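Local coordinates for extracellular solute-binding protein, family 7 (PDB 4PET), which probably captures pyruvate, with a calcium ion, in the periplasm as the solute-binding component of a TRAP transporter, at residues Pro323-Ala326 / Glu327-Ser331; Asn333-Lys336 / His337-Ala341; Val282-Ala285 / Ser286-Asp290; Glu131-Lys134 / Lys135-Gln139. All blocks are in the same frame, centred on the assembly; numbering follows the deposited sequence.

Contact 1. Residues Pro323-Ala326 / Glu327-Ser331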
loop_
_atom_site.group_PDB
_atom_site.type_symbol
_atom_site.label_atom_id
_atom_site.label_comp_id
_atom_site.label_asym_id
_atom_site.label_seq_id
_atom_site.Cartn_x
_atom_site.Cartn_y
_atom_site.Cartn_z
ATOM N N PRO A 323 -9.727 -28.722 8.235
ATOM C CA PRO A 323 -10.652 -27.990 7.365
ATOM C C PRO A 323 -10.482 -26.479 7.461
ATOM O O PRO A 323 -10.709 -25.786 6.466
ATOM C CB PRO A 323 -12.037 -28.413 7.866
ATOM C CG PRO A 323 -11.801 -29.639 8.722
ATOM C CD PRO A 323 -10.432 -29.483 9.282
HETATM N N MSE A 324 -10.067 -25.965 8.617
HETATM C CA MSE A 324 -9.815 -24.530 8.731
HETATM C C MSE A 324 -8.594 -24.112 7.880
HETATM O O MSE A 324 -8.580 -23.008 7.288
HETATM C CB MSE A 324 -9.594 -24.139 10.194
HETATM C CG MSE A 324 -9.343 -22.636 10.397
HETATM SE SE MSE A 324 -10.707 -21.511 9.557
HETATM C CE MSE A 324 -12.222 -22.015 10.618
ATOM N N THR A 325 -7.583 -24.979 7.842
ATOM C CA THR A 325 -6.411 -24.784 6.980
ATOM C C THR A 325 -6.798 -24.825 5.507
ATOM O O THR A 325 -6.296 -24.055 4.689
ATOM C CB THR A 325 -5.364 -25.873 7.209
ATOM O OG1 THR A 325 -5.079 -25.973 8.613
ATOM C CG2 THR A 325 -4.058 -25.566 6.407
ATOM N N ALA A 326 -7.693 -25.742 5.157
ATOM C CA ALA A 326 -8.099 -25.842 3.764
ATOM C C ALA A 326 -8.825 -24.559 3.390
ATOM O O ALA A 326 -8.607 -24.002 2.297
ATOM C CB ALA A 326 -8.962 -27.096 3.523
ATOM N N GLU A 327 -9.642 -24.058 4.313
ATOM C CA GLU A 327 -10.430 -22.874 4.049
ATOM C C GLU A 327 -9.522 -21.677 3.877
ATOM O O GLU A 327 -9.692 -20.865 2.951
ATOM C CB GLU A 327 -11.449 -22.584 5.165
ATOM C CG GLU A 327 -12.356 -21.402 4.792
ATOM C CD GLU A 327 -13.353 -20.975 5.880
ATOM O OE1 GLU A 327 -13.485 -21.662 6.920
ATOM O OE2 GLU A 327 -14.002 -19.920 5.688
ATOM N N ILE A 328 -8.540 -21.557 4.755
ATOM C CA ILE A 328 -7.647 -20.408 4.667
ATOM C C ILE A 328 -6.802 -20.466 3.386
ATOM O O ILE A 328 -6.701 -19.474 2.674
ATOM C CB ILE A 328 -6.716 -20.303 5.871
ATOM C CG1 ILE A 328 -7.524 -20.064 7.143
ATOM C CG2 ILE A 328 -5.760 -19.111 5.671
ATOM C CD1 ILE A 328 -6.755 -20.326 8.411
ATOM N N LEU A 329 -6.200 -21.614 3.097
ATOM C CA LEU A 329 -5.386 -21.736 1.884
ATOM C C LEU A 329 -6.207 -21.584 0.586
ATOM O O LEU A 329 -5.700 -21.077 -0.411
ATOM C CB LEU A 329 -4.611 -23.031 1.848
ATOM C CG LEU A 329 -3.597 -23.164 2.983
ATOM C CD1 LEU A 329 -2.933 -24.496 2.878
ATOM C CD2 LEU A 329 -2.552 -22.015 2.965
ATOM N N LYS A 330 -7.457 -22.027 0.584
ATOM C CA LYS A 330 -8.302 -21.822 -0.582
ATOM C C LYS A 330 -8.601 -20.349 -0.800
ATOM O O LYS A 330 -8.643 -19.871 -1.937
ATOM C CB LYS A 330 -9.625 -22.570 -0.448
ATOM C CG LYS A 330 -10.588 -22.280 -1.611
ATOM C CD LYS A 330 -11.957 -22.873 -1.361
ATOM C CE LYS A 330 -12.622 -23.370 -2.635
ATOM N NZ LYS A 330 -12.477 -22.438 -3.787
ATOM N N SER A 331 -8.888 -19.644 0.279
ATOM C CA SER A 331 -9.149 -18.217 0.169
ATOM C C SER A 331 -7.917 -17.496 -0.358
ATOM O O SER A 331 -8.032 -16.633 -1.224
ATOM C CB SER A 331 -9.570 -17.624 1.517
ATOM O OG SER A 331 -9.678 -16.219 1.415
#
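Pro-323 opens the helix by offering its carbonyl oxygen to Glu-327, whose backbone N lies 3.0 Å from Pro-323 O; the same i to i+4 pattern then runs on through the next three residues. Met-324, present as selenomethionine, reaches two side chains of the following turn. Its CG meets CD1 of Ile-328 at 4.0 Å, and because the chain folds back at chi2 (52°) and chi3 (66°), its SE comes to 3.8 Å from OE1 of Glu-327 instead of running straight outward. The extended Glu-327 chain crosses the bent end of Met-324 at a slant, with OE1 also near the terminal CE. Thr-325 turns its methyl and its hydroxyl to different tasks. CG2 lies side by side with Leu-329, 3.9 Å from Leu-329 CD1, the two side chains pointing the same way, while OG1 is hydrogen-bonded to the side chains of Asn-104 and Asp-322. The backbone bond beneath this pair is nearly straight, with an N-H...O angle of 170° from Leu-329 N to Thr-325 O. Ala-326 adds the bond from its O to Lys-330 N at 2.9 Å, and beyond it the Lys-330 amine leads away to a salt bridge with Asp-334. This first part of helix 323-353 is held between two others: Ile-328 and Glu-327 rest on helix 129-137, whereas Thr-325 and Leu-329 face helix 301-321.

Contact 2. Residues Asn333-Lys336 / His337-Ala341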
loop_
_atom_site.group_PDB
_atom_site.type_symbol
_atom_site.label_atom_id
_atom_site.label_comp_id
_atom_site.label_asym_id
_atom_site.label_seq_id
_atom_site.Cartn_x
_atom_site.Cartn_y
_atom_site.Cartn_z
ATOM N N ASN A 333 -5.417 -18.768 -2.111
ATOM C CA ASN A 333 -5.075 -19.239 -3.440
ATOM C C ASN A 333 -6.024 -18.620 -4.500
ATOM O O ASN A 333 -5.581 -18.052 -5.500
ATOM C CB ASN A 333 -5.081 -20.781 -3.457
ATOM C CG ASN A 333 -4.776 -21.355 -4.830
ATOM O OD1 ASN A 333 -5.635 -21.978 -5.470
ATOM N ND2 ASN A 333 -3.548 -21.156 -5.288
ATOM N N ASP A 334 -7.324 -18.686 -4.244
ATOM C CA ASP A 334 -8.304 -18.103 -5.157
ATOM C C ASP A 334 -8.134 -16.599 -5.210
ATOM O O ASP A 334 -8.215 -16.024 -6.278
ATOM C CB ASP A 334 -9.723 -18.363 -4.686
ATOM C CG ASP A 334 -10.100 -19.811 -4.744
ATOM O OD1 ASP A 334 -9.290 -20.602 -5.289
ATOM O OD2 ASP A 334 -11.202 -20.132 -4.231
ATOM N N TYR A 335 -7.931 -15.965 -4.056
ATOM C CA TYR A 335 -7.790 -14.520 -4.035
ATOM C C TYR A 335 -6.526 -14.095 -4.799
ATOM O O TYR A 335 -6.585 -13.212 -5.658
ATOM C CB TYR A 335 -7.846 -13.919 -2.629
ATOM C CG TYR A 335 -8.187 -12.423 -2.696
ATOM C CD1 TYR A 335 -9.519 -11.996 -2.726
ATOM C CD2 TYR A 335 -7.178 -11.450 -2.800
ATOM C CE1 TYR A 335 -9.841 -10.647 -2.827
ATOM C CE2 TYR A 335 -7.492 -10.106 -2.898
ATOM C CZ TYR A 335 -8.822 -9.706 -2.914
ATOM O OH TYR A 335 -9.127 -8.367 -3.028
ATOM N N LYS A 336 -5.404 -14.754 -4.545
ATOM C CA LYS A 336 -4.197 -14.457 -5.302
ATOM C C LYS A 336 -4.425 -14.607 -6.806
ATOM O O LYS A 336 -4.033 -13.735 -7.569
ATOM C CB LYS A 336 -3.018 -15.299 -4.831
ATOM C CG LYS A 336 -1.737 -14.991 -5.623
ATOM C CD LYS A 336 -0.613 -15.921 -5.273
ATOM C CE LYS A 336 -0.970 -17.349 -5.608
ATOM N NZ LYS A 336 0.158 -18.048 -6.249
ATOM N N HIS A 337 -5.098 -15.674 -7.238
ATOM C CA HIS A 337 -5.336 -15.854 -8.671
ATOM C C HIS A 337 -6.090 -14.644 -9.261
ATOM O O HIS A 337 -5.800 -14.178 -10.386
ATOM C CB HIS A 337 -6.092 -17.168 -8.917
ATOM C CG HIS A 337 -6.534 -17.367 -10.334
ATOM N ND1 HIS A 337 -5.666 -17.735 -11.343
ATOM C CD2 HIS A 337 -7.753 -17.245 -10.915
ATOM C CE1 HIS A 337 -6.330 -17.834 -12.482
ATOM N NE2 HIS A 337 -7.600 -17.548 -12.249
ATOM N N GLN A 338 -7.052 -14.133 -8.496
ATOM C CA GLN A 338 -7.919 -13.069 -8.967
ATOM C C GLN A 338 -7.216 -11.727 -9.008
ATOM O O GLN A 338 -7.244 -11.034 -10.034
ATOM C CB GLN A 338 -9.137 -12.959 -8.077
ATOM C CG GLN A 338 -9.985 -11.743 -8.355
ATOM C CD GLN A 338 -11.284 -11.794 -7.602
ATOM O OE1 GLN A 338 -11.500 -11.051 -6.634
ATOM N NE2 GLN A 338 -12.154 -12.688 -8.026
ATOM N N ILE A 339 -6.565 -11.379 -7.900
ATOM C CA ILE A 339 -5.912 -10.073 -7.795
ATOM C C ILE A 339 -4.598 -10.013 -8.607
ATOM O O ILE A 339 -4.286 -8.975 -9.178
ATOM C CB ILE A 339 -5.687 -9.680 -6.307
ATOM C CG1 ILE A 339 -5.389 -8.196 -6.175
ATOM C CG2 ILE A 339 -4.547 -10.521 -5.638
ATOM C CD1 ILE A 339 -6.545 -7.344 -6.506
ATOM N N ARG A 340 -3.868 -11.123 -8.716
ATOM C CA ARG A 340 -2.597 -11.109 -9.451
ATOM C C ARG A 340 -2.835 -10.749 -10.900
ATOM O O ARG A 340 -2.004 -10.116 -11.558
ATOM C CB ARG A 340 -1.923 -12.477 -9.380
ATOM C CG ARG A 340 -0.671 -12.643 -10.261
ATOM C CD ARG A 340 0.455 -11.688 -9.878
ATOM N NE ARG A 340 0.625 -11.628 -8.430
ATOM C CZ ARG A 340 1.421 -12.436 -7.734
ATOM N NH1 ARG A 340 2.138 -13.363 -8.346
ATOM N NH2 ARG A 340 1.515 -12.310 -6.416
ATOM N N ALA A 341 -3.975 -11.158 -11.427
ATOM C CA ALA A 341 -4.266 -10.823 -12.817
ATOM C C ALA A 341 -4.276 -9.293 -12.985
ATOM O O ALA A 341 -3.784 -8.750 -13.988
ATOM C CB ALA A 341 -5.598 -11.451 -13.244
HETATM O O HOH W 1 -9.862 -8.726 -6.184
#
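The backbone of Asn-333 to Ala-341 is regular alpha-helix, with His-337 N 3.0 Å from Asn-333 O and an almost linear bond of 175° from Ile-339 N to Tyr-335 O. Tyr-335 carries the side-chain contact. With CG anti to the backbone N (chi1 -160°), its ring is carried along the helix beside the next turn, where CE2 comes to 3.9 Å from Ile-339 CB and CD2 to 4.0 Å from Ile-339 CG2. Across the ring from CE2, the CE1 carbon approaches OE1 of Gln-338 at 4.2 Å, the ring and amide planes turned 56° apart. A water donates to Gln-338 OE1 at 2.9 Å and also makes a weak bond to Tyr-335 OH, whose stronger partner is ND1 of His-278 of the second subunit. A phenylalanine in place of Tyr-335 would probably keep the packing on Ile-339 but leave that histidine without its mate across the interface. One turn along, Lys-336 CG lies 4.3 Å from Arg-340 NH2. Arg-340 NH2 is engaged by Glu-119 in a salt bridge and by Gly-114 O, which would help to offset the like charge of the nearby lysine. The i to i+3 and i to i+4 pairs are those of an alpha-helix, and here the helix packs on helix 117-126 of its own chain with one side and meets the second subunit through Tyr-335, Gln-338 and Ile-339.

Contact 3. Residues Val282-Ala285 / Ser286-Asp290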
loop_
_atom_site.group_PDB
_atom_site.type_symbol
_atom_site.label_atom_id
_atom_site.label_comp_id
_atom_site.label_asym_id
_atom_site.label_seq_id
_atom_site.Cartn_x
_atom_site.Cartn_y
_atom_site.Cartn_z
ATOM N N VAL A 282 16.442 4.053 0.627
ATOM C CA VAL A 282 17.562 4.799 1.159
ATOM C C VAL A 282 18.736 3.840 1.357
ATOM O O VAL A 282 19.889 4.146 1.010
ATOM C CB VAL A 282 17.228 5.454 2.511
ATOM C CG1 VAL A 282 18.476 6.079 3.106
ATOM C CG2 VAL A 282 16.119 6.517 2.361
ATOM N N ASN A 283 18.431 2.661 1.871
ATOM C CA ASN A 283 19.478 1.720 2.217
ATOM C C ASN A 283 19.992 0.966 1.022
ATOM O O ASN A 283 21.190 0.664 0.966
ATOM C CB ASN A 283 19.023 0.790 3.323
ATOM C CG ASN A 283 18.895 1.511 4.627
ATOM O OD1 ASN A 283 19.369 2.647 4.767
ATOM N ND2 ASN A 283 18.244 0.878 5.596
ATOM N N LEU A 284 19.117 0.707 0.042
ATOM C CA LEU A 284 19.590 0.088 -1.192
ATOM C C LEU A 284 20.564 1.026 -1.922
ATOM O O LEU A 284 21.549 0.572 -2.511
ATOM C CB LEU A 284 18.420 -0.301 -2.106
ATOM C CG LEU A 284 18.809 -0.936 -3.450
ATOM C CD1 LEU A 284 19.525 -2.321 -3.277
ATOM C CD2 LEU A 284 17.554 -1.078 -4.290
ATOM N N ALA A 285 20.301 2.327 -1.876
ATOM C CA ALA A 285 21.191 3.276 -2.557
ATOM C C ALA A 285 22.597 3.169 -1.969
ATOM O O ALA A 285 23.579 3.234 -2.701
ATOM C CB ALA A 285 20.674 4.714 -2.435
ATOM N N SER A 286 22.671 3.005 -0.640
ATOM C CA SER A 286 23.955 2.913 0.058
ATOM C C SER A 286 24.626 1.564 -0.219
ATOM O O SER A 286 25.828 1.479 -0.380
ATOM C CB SER A 286 23.769 3.101 1.578
ATOM O OG SER A 286 24.997 2.879 2.282
ATOM N N LEU A 287 23.824 0.513 -0.229
ATOM C CA LEU A 287 24.286 -0.830 -0.539
ATOM C C LEU A 287 24.952 -0.873 -1.902
ATOM O O LEU A 287 25.924 -1.577 -2.089
ATOM C CB LEU A 287 23.069 -1.749 -0.536
ATOM C CG LEU A 287 23.176 -3.253 -0.697
ATOM C CD1 LEU A 287 24.150 -3.826 0.343
ATOM C CD2 LEU A 287 21.755 -3.869 -0.558
ATOM N N LYS A 288 24.399 -0.127 -2.854
ATOM C CA LYS A 288 24.923 -0.118 -4.204
ATOM C C LYS A 288 26.289 0.581 -4.265
ATOM O O LYS A 288 26.991 0.501 -5.269
ATOM C CB LYS A 288 23.959 0.600 -5.153
ATOM C CG LYS A 288 22.604 -0.073 -5.342
ATOM C CD LYS A 288 21.648 0.915 -6.016
ATOM C CE LYS A 288 21.006 0.363 -7.287
ATOM N NZ LYS A 288 20.395 1.457 -8.112
ATOM N N LYS A 289 26.643 1.281 -3.194
ATOM C CA LYS A 289 27.790 2.175 -3.236
ATOM C C LYS A 289 28.846 1.898 -2.146
ATOM O O LYS A 289 30.019 2.187 -2.331
ATOM C CB LYS A 289 27.275 3.621 -3.148
ATOM C CG LYS A 289 28.322 4.629 -2.778
ATOM C CD LYS A 289 27.735 6.013 -2.539
ATOM C CE LYS A 289 28.846 7.076 -2.518
ATOM N NZ LYS A 289 30.025 6.668 -1.689
ATOM N N ASP A 290 28.423 1.346 -1.013
ATOM C CA ASP A 290 29.266 1.331 0.185
ATOM C C ASP A 290 29.652 -0.084 0.657
ATOM O O ASP A 290 30.291 -0.234 1.696
ATOM C CB ASP A 290 28.540 2.051 1.344
ATOM C CG ASP A 290 28.215 3.526 1.035
ATOM O OD1 ASP A 290 29.055 4.184 0.381
ATOM O OD2 ASP A 290 27.125 4.018 1.457
#
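Leu-284 and Leu-287 meet on the packed side of the last turns of the long amphipathic alpha-helix 255-290. The i to i+3 spacing sets the two side by side, and with CG anti to the backbone N in both (chi1 179° and -174°) the branches cross at a slant, bringing Leu-284 CD1 to 3.8 Å from Leu-287 CD2. Around them the walls differ: Leu-287 packs on Leu-219 of the same chain, Leu-284 on Leu-345 of the second subunit. Asn-283 joins this side, its ND2 bonded to Pro-215 O, while Leu-287 N binds Asn-283 O at 2.9 Å.

Toward the exposed end of the helix the contact loosens. The bond from Ser-286 N to Val-282 O is weak at 3.4 Å, and Lys-288 and Lys-289 lead their amines away from the preceding turn, although CG of Lys-288 still lies 3.1 Å from Leu-284 O and its chain rests on Ala-341 of the second subunit. Ser-286 O receives both Lys-289 N and Asp-290 N, the second at 2.7 Å, and Lys-289 NZ makes a long, weak salt bridge to Asp-290 OD1. The hydroxyl of Ser-286 closes the turn: OG donates to the anti lone pair of Asp-290 OD2 at 2.6 Å.

Contact 4. Residues Glu131-Lys134 / Lys135-Gln139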
loop_
_atom_site.group_PDB
_atom_site.type_symbol
_atom_site.label_atom_id
_atom_site.label_comp_id
_atom_site.label_asym_id
_atom_site.label_seq_id
_atom_site.Cartn_x
_atom_site.Cartn_y
_atom_site.Cartn_z
ATOM N N GLU A 131 -11.639 -11.563 8.699
ATOM C CA GLU A 131 -12.645 -12.462 9.253
ATOM C C GLU A 131 -12.095 -13.862 9.496
ATOM O O GLU A 131 -12.399 -14.478 10.521
ATOM C CB GLU A 131 -13.866 -12.525 8.316
ATOM C CG GLU A 131 -14.657 -11.218 8.211
ATOM C CD GLU A 131 -14.030 -10.132 7.309
ATOM O OE1 GLU A 131 -13.113 -10.406 6.497
ATOM O OE2 GLU A 131 -14.480 -8.974 7.433
ATOM N N LEU A 132 -11.261 -14.364 8.587
ATOM C CA LEU A 132 -10.596 -15.658 8.803
ATOM C C LEU A 132 -9.625 -15.558 9.995
ATOM O O LEU A 132 -9.483 -16.492 10.795
ATOM C CB LEU A 132 -9.858 -16.135 7.536
ATOM C CG LEU A 132 -10.707 -16.671 6.379
ATOM C CD1 LEU A 132 -9.874 -16.898 5.104
ATOM C CD2 LEU A 132 -11.425 -17.976 6.767
HETATM N N MSE A 133 -8.934 -14.432 10.109
HETATM C CA MSE A 133 -8.000 -14.248 11.193
HETATM C C MSE A 133 -8.697 -14.236 12.549
HETATM O O MSE A 133 -8.193 -14.813 13.528
HETATM C CB MSE A 133 -7.191 -12.955 10.989
HETATM C CG MSE A 133 -6.166 -12.774 12.078
HETATM SE SE MSE A 133 -4.732 -11.533 11.558
HETATM C CE MSE A 133 -5.772 -9.993 11.340
ATOM N N LYS A 134 -9.869 -13.624 12.579
ATOM C CA LYS A 134 -10.696 -13.547 13.783
ATOM C C LYS A 134 -11.178 -14.957 14.191
ATOM O O LYS A 134 -11.210 -15.292 15.386
ATOM C CB LYS A 134 -11.898 -12.628 13.503
ATOM C CG LYS A 134 -12.908 -12.508 14.646
ATOM C CD LYS A 134 -14.087 -11.606 14.221
ATOM C CE LYS A 134 -14.897 -11.170 15.407
ATOM N NZ LYS A 134 -15.416 -12.312 16.165
ATOM N N LYS A 135 -11.537 -15.780 13.198
ATOM C CA LYS A 135 -11.984 -17.156 13.494
ATOM C C LYS A 135 -10.828 -17.993 14.089
ATOM O O LYS A 135 -11.053 -18.862 14.907
ATOM C CB LYS A 135 -12.518 -17.884 12.252
ATOM C CG LYS A 135 -13.857 -17.436 11.755
ATOM C CD LYS A 135 -14.615 -18.584 11.053
ATOM C CE LYS A 135 -14.178 -18.757 9.589
ATOM N NZ LYS A 135 -15.253 -18.482 8.558
ATOM N N VAL A 136 -9.600 -17.738 13.671
ATOM C CA VAL A 136 -8.459 -18.491 14.207
ATOM C C VAL A 136 -8.129 -17.995 15.609
ATOM O O VAL A 136 -7.937 -18.795 16.515
ATOM C CB VAL A 136 -7.217 -18.413 13.268
ATOM C CG1 VAL A 136 -5.938 -18.854 13.993
ATOM C CG2 VAL A 136 -7.475 -19.260 12.000
ATOM N N TYR A 137 -8.103 -16.678 15.794
ATOM C CA TYR A 137 -7.606 -16.099 17.031
ATOM C C TYR A 137 -8.616 -15.988 18.164
ATOM O O TYR A 137 -8.229 -15.961 19.341
ATOM C CB TYR A 137 -6.944 -14.716 16.755
ATOM C CG TYR A 137 -5.494 -14.847 16.328
ATOM C CD1 TYR A 137 -4.471 -14.904 17.274
ATOM C CD2 TYR A 137 -5.148 -14.927 14.997
ATOM C CE1 TYR A 137 -3.163 -15.035 16.905
ATOM C CE2 TYR A 137 -3.826 -15.065 14.618
ATOM C CZ TYR A 137 -2.837 -15.139 15.582
ATOM O OH TYR A 137 -1.494 -15.247 15.239
ATOM N N ASP A 138 -9.898 -15.945 17.823
ATOM C CA ASP A 138 -10.966 -15.817 18.834
ATOM C C ASP A 138 -10.917 -16.925 19.851
ATOM O O ASP A 138 -11.307 -16.732 21.004
ATOM C CB ASP A 138 -12.380 -15.851 18.232
ATOM C CG ASP A 138 -12.890 -14.460 17.822
ATOM O OD1 ASP A 138 -12.209 -13.446 18.114
ATOM O OD2 ASP A 138 -13.991 -14.388 17.209
ATOM N N GLN A 139 -10.510 -18.101 19.407
ATOM C CA GLN A 139 -10.452 -19.247 20.304
ATOM C C GLN A 139 -9.507 -18.981 21.474
ATOM O O GLN A 139 -9.635 -19.610 22.513
ATOM C CB GLN A 139 -10.032 -20.499 19.534
ATOM C CG GLN A 139 -8.611 -20.464 19.058
ATOM C CD GLN A 139 -8.267 -21.677 18.233
ATOM O OE1 GLN A 139 -8.088 -22.776 18.775
ATOM N NE2 GLN A 139 -8.178 -21.496 16.911
#
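Lys-134 and Asp-138 form an i to i+4 salt bridge along the last turns of the alpha-helix 129-137, with NZ donating to OD2 over 2.7 Å. The lysine is extended as far as CE and bends at its final torsion (chi4 -58°), which turns the amine in beside the carboxylate, where NZ donates to the syn lone pair of OD2. Its aliphatic part takes part too: CG lies 3.4 Å from the same OD2. The backbone ties the pair a second time, through Asp-138 N to Lys-134 O at 2.8 Å. An alanine in place of Asp-138 would keep this backbone bond but is likely to leave the lysine amine without its charged mate and free to swing about.

Lys-135, the other long basic chain, goes a different way. Bent at chi3 and chi4, it sets its CE 4.0 Å from Leu-132 CD2, while its amine makes a weak, long ion pair with Glu-327 of helix 323-353. Leu-132 rests on that same helix, so one side of this contact belongs to the seam between the two helices.

Met-133, a selenomethionine, and Tyr-137 pack toward strand 142-149, with Met-133 CG 3.8 Å from Tyr-137 CD2. The phenol OH is bonded to Ser-95 and Gln-242, which anchors the tyrosine near the two pyruvate-binding tyrosines, Tyr-96 and Tyr-97. At the ring's edge, in its plane, Met-133 O sits 3.4 Å from Tyr-137 CD2.

In the fold
Along the chain the order is contact 4, contact 3, contact 1, contact 2. Contacts 1 and 2 follow each other on helix 323-353, their centres about 15 Å apart. Contact 4, on helix 129-137, has its centre about 12 Å from that of contact 1 and touches it: Ile-328 packs on Val-136 and Ser-331 on Leu-132. Contact 3, at the end of helix 255-290, stands on the opposite side of the chain's centre from contacts 1 and 4, with centres about 40 Å away. Within one chain the centres of contacts 2 and 3 are about 34 Å apart, yet both touch the second subunit. Thus helix 323-353 joins helix 129-137 near its start and enters the dimer interface farther along.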